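PDB 2DVZ: putative exported protein from Bordetella pertussis, which probably serves as the periplasmic solute receptor of a tripartite tricarboxylate-type transport system and binds glutamate in the cleft between two lobes. Local coordinates for residues H156-M164 with V305-L313. Sequence-based numbering, arbitrary orientation.
Sequences HLMGESFKM and VVKKQNIKL
L157 and V305 meet tip to tip, with L157 CD1 3.6 Å from V305 CG1. The same CD1 touches three more side chains. I311 crosses L157 at about a right angle and brings its CG2 to 3.7 Å from L157 CD1. V306 CG2 and L313 CD2 complete the set. CG of L157 lies opposite the backbone N (chi1 -175°), and this carries the branched end out to the other segment.

I311 spreads its branches along helix 154-166. I311 CG2 presses on E160 CB at 3.5 Å, and I311 CD1 lies 3.8 Å from S161 OG. That hydroxyl also gives a weak hydrogen bond to L157 O, one turn back in its own helix. M164, a selenomethionine, closes the far end. Its chain bends at chi2 and chi3, so that M164 CE comes 3.8 Å from N310 O, while M164 CG rests near I311 CG1.

The fold is that of a two-lobed periplasmic binding protein. Here the C-terminal tail leaves helix 288-307, turns back and runs beside helix 154-166. V89 of helix 84-93 also touches both L157 and L313. The disulfide C93-C152 lies close by, since L313 packs on C93.

L313 and H156 slide past each other in opposite directions. L313 CD2 sits over one face of the H156 imidazole, 3.9 Å from the centroid and 18° off the ring normal. This is a CH-pi contact, placed toward the rim on the ND1 side. T151 O takes a hydrogen bond from ND1, which helps fix the ring's rotation, and H172 stacks on H156. The side chain of H156 is about 8 Å from the bound glutamate. E160 turns its carboxylate to K163 NZ in a salt bridge, with E160 OE2 using its syn lone pair at 3.1 Å, and Y146 OH hydrogen-bonds to the same oxygen.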
loop_
_atom_site.group_PDB
_atom_site.type_symbol
_atom_site.label_atom_id
_atom_site.label_comp_id
_atom_site.label_asym_id
_atom_site.label_seq_id
_atom_site.Cartn_x
_atom_site.Cartn_y
_atom_site.Cartn_z
ATOM N N HIS A 156 7.957 0.061 5.976
ATOM C CA HIS A 156 9.167 0.365 6.744
ATOM C C HIS A 156 8.923 1.609 7.606
ATOM O O HIS A 156 9.251 1.642 8.774
ATOM C CB HIS A 156 10.421 0.552 5.829
ATOM C CG HIS A 156 11.701 0.819 6.598
ATOM N ND1 HIS A 156 12.777 1.505 6.063
ATOM C CD2 HIS A 156 12.053 0.523 7.876
ATOM C CE1 HIS A 156 13.734 1.604 6.969
ATOM N NE2 HIS A 156 13.331 1.014 8.074
ATOM N N LEU A 157 8.345 2.648 7.032
ATOM C CA LEU A 157 7.991 3.823 7.826
ATOM C C LEU A 157 6.951 3.489 8.921
ATOM O O LEU A 157 7.056 3.961 10.048
ATOM C CB LEU A 157 7.513 4.969 6.908
ATOM C CG LEU A 157 7.235 6.287 7.648
ATOM C CD1 LEU A 157 8.545 6.831 8.329
ATOM C CD2 LEU A 157 6.638 7.296 6.707
HETATM N N MSE A 158 5.973 2.657 8.585
HETATM C CA MSE A 158 5.014 2.129 9.558
HETATM C C MSE A 158 5.709 1.478 10.734
HETATM O O MSE A 158 5.472 1.871 11.854
HETATM C CB MSE A 158 4.048 1.157 8.878
HETATM C CG MSE A 158 2.829 0.915 9.672
HETATM SE SE MSE A 158 1.735 -0.513 8.984
HETATM C CE MSE A 158 0.476 -0.644 10.536
ATOM N N GLY A 159 6.614 0.524 10.472
ATOM C CA GLY A 159 7.367 -0.147 11.518
ATOM C C GLY A 159 8.163 0.786 12.423
ATOM O O GLY A 159 8.224 0.583 13.626
ATOM N N GLU A 160 8.764 1.813 11.818
ATOM C CA GLU A 160 9.629 2.745 12.502
ATOM C C GLU A 160 8.832 3.721 13.320
ATOM O O GLU A 160 9.234 4.103 14.417
ATOM C CB GLU A 160 10.509 3.485 11.482
ATOM C CG GLU A 160 11.668 2.611 10.875
ATOM C CD GLU A 160 12.469 1.824 11.937
ATOM O OE1 GLU A 160 13.064 2.444 12.850
ATOM O OE2 GLU A 160 12.501 0.569 11.858
ATOM N N SER A 161 7.702 4.146 12.759
ATOM C CA SER A 161 6.687 4.922 13.503
ATOM C C SER A 161 6.132 4.197 14.733
ATOM O O SER A 161 5.948 4.814 15.797
ATOM C CB SER A 161 5.533 5.305 12.569
ATOM O OG SER A 161 6.000 6.358 11.748
ATOM N N PHE A 162 5.862 2.902 14.563
ATOM C CA PHE A 162 5.399 2.053 15.633
ATOM C C PHE A 162 6.406 1.995 16.793
ATOM O O PHE A 162 6.055 2.140 17.978
ATOM C CB PHE A 162 5.159 0.658 15.038
ATOM C CG PHE A 162 4.721 -0.365 16.039
ATOM C CD1 PHE A 162 3.372 -0.636 16.213
ATOM C CD2 PHE A 162 5.652 -1.041 16.829
ATOM C CE1 PHE A 162 2.955 -1.560 17.124
ATOM C CE2 PHE A 162 5.238 -1.985 17.758
ATOM C CZ PHE A 162 3.880 -2.254 17.900
ATOM N N LYS A 163 7.660 1.732 16.431
ATOM C CA LYS A 163 8.780 1.682 17.362
ATOM C C LYS A 163 8.868 2.978 18.175
ATOM O O LYS A 163 8.949 2.947 19.395
ATOM C CB LYS A 163 10.085 1.434 16.581
ATOM C CG LYS A 163 10.190 0.023 16.135
ATOM C CD LYS A 163 11.273 -0.215 15.112
ATOM C CE LYS A 163 12.648 0.110 15.641
ATOM N NZ LYS A 163 13.625 -0.303 14.579
HETATM N N MSE A 164 8.829 4.109 17.484
HETATM C CA MSE A 164 8.948 5.400 18.127
HETATM C C MSE A 164 7.792 5.709 19.103
HETATM O O MSE A 164 7.997 6.254 20.200
HETATM C CB MSE A 164 9.068 6.470 17.019
HETATM C CG MSE A 164 9.322 7.914 17.504
HETATM SE SE MSE A 164 11.029 8.042 18.483
HETATM C CE MSE A 164 12.300 7.842 16.969
ATOM N N VAL A 305 6.967 13.474 9.075
ATOM C CA VAL A 305 7.417 12.260 9.789
ATOM C C VAL A 305 8.914 11.925 9.736
ATOM O O VAL A 305 9.531 11.725 10.769
ATOM C CB VAL A 305 6.642 10.990 9.310
ATOM C CG1 VAL A 305 7.209 9.735 9.967
ATOM C CG2 VAL A 305 5.175 11.104 9.630
ATOM N N VAL A 306 9.480 11.842 8.533
ATOM C CA VAL A 306 10.881 11.451 8.331
ATOM C C VAL A 306 11.860 12.548 8.767
ATOM O O VAL A 306 12.805 12.287 9.541
ATOM C CB VAL A 306 11.137 11.055 6.845
ATOM C CG1 VAL A 306 12.599 10.769 6.585
ATOM C CG2 VAL A 306 10.296 9.848 6.462
ATOM N N LYS A 307 11.614 13.772 8.289
ATOM C CA LYS A 307 12.561 14.905 8.414
ATOM C C LYS A 307 12.473 15.597 9.786
ATOM O O LYS A 307 13.440 15.565 10.565
ATOM C CB LYS A 307 12.398 15.901 7.247
ATOM C CG LYS A 307 13.075 15.465 5.926
ATOM C CD LYS A 307 12.251 14.458 5.090
ATOM C CE LYS A 307 12.831 14.264 3.659
ATOM N NZ LYS A 307 12.778 15.477 2.739
ATOM N N LYS A 308 11.328 16.210 10.084
ATOM C CA LYS A 308 10.950 16.497 11.474
ATOM C C LYS A 308 10.572 15.159 12.136
ATOM O O LYS A 308 10.410 14.170 11.432
ATOM C CB LYS A 308 9.793 17.509 11.512
ATOM C CG LYS A 308 10.101 18.822 10.742
ATOM C CD LYS A 308 11.560 19.315 10.983
ATOM C CE LYS A 308 11.999 20.383 9.983
ATOM N NZ LYS A 308 11.641 21.769 10.445
ATOM N N GLN A 309 10.463 15.103 13.462
ATOM C CA GLN A 309 10.112 13.839 14.183
ATOM C C GLN A 309 11.165 12.687 14.180
ATOM O O GLN A 309 10.975 11.670 14.865
ATOM C CB GLN A 309 8.716 13.323 13.775
ATOM C CG GLN A 309 7.640 14.438 13.741
ATOM C CD GLN A 309 6.205 13.928 13.556
ATOM O OE1 GLN A 309 5.956 12.719 13.387
ATOM N NE2 GLN A 309 5.248 14.865 13.593
ATOM N N ASN A 310 12.254 12.842 13.418
ATOM C CA ASN A 310 13.481 12.023 13.571
ATOM C C ASN A 310 13.256 10.514 13.404
ATOM O O ASN A 310 13.880 9.688 14.085
ATOM C CB ASN A 310 14.159 12.352 14.920
ATOM C CG ASN A 310 15.606 11.824 15.040
ATOM O OD1 ASN A 310 16.482 12.123 14.209
ATOM N ND2 ASN A 310 15.863 11.066 16.120
ATOM N N ILE A 311 12.365 10.155 12.483
ATOM C CA ILE A 311 12.138 8.741 12.162
ATOM C C ILE A 311 12.956 8.306 10.947
ATOM O O ILE A 311 12.522 8.470 9.812
ATOM C CB ILE A 311 10.617 8.395 12.032
ATOM C CG1 ILE A 311 9.932 8.545 13.401
ATOM C CG2 ILE A 311 10.441 6.964 11.534
ATOM C CD1 ILE A 311 8.437 8.704 13.367
ATOM N N LYS A 312 14.136 7.739 11.218
ATOM C CA LYS A 312 15.125 7.329 10.201
ATOM C C LYS A 312 14.764 6.081 9.380
ATOM O O LYS A 312 14.477 5.022 9.943
ATOM C CB LYS A 312 16.490 7.083 10.846
ATOM C CG LYS A 312 16.922 8.115 11.854
ATOM C CD LYS A 312 18.445 8.226 11.885
ATOM C CE LYS A 312 18.980 8.521 13.293
ATOM N NZ LYS A 312 18.363 9.720 13.928
ATOM N N LEU A 313 14.828 6.202 8.056
ATOM C CA LEU A 313 14.562 5.078 7.162
ATOM C C LEU A 313 15.818 4.398 6.623
ATOM O O LEU A 313 15.853 3.186 6.459
ATOM C CB LEU A 313 13.626 5.476 6.028
ATOM C CG LEU A 313 12.190 5.862 6.396
ATOM C CD1 LEU A 313 11.441 6.099 5.112
ATOM C CD2 LEU A 313 11.494 4.801 7.218
#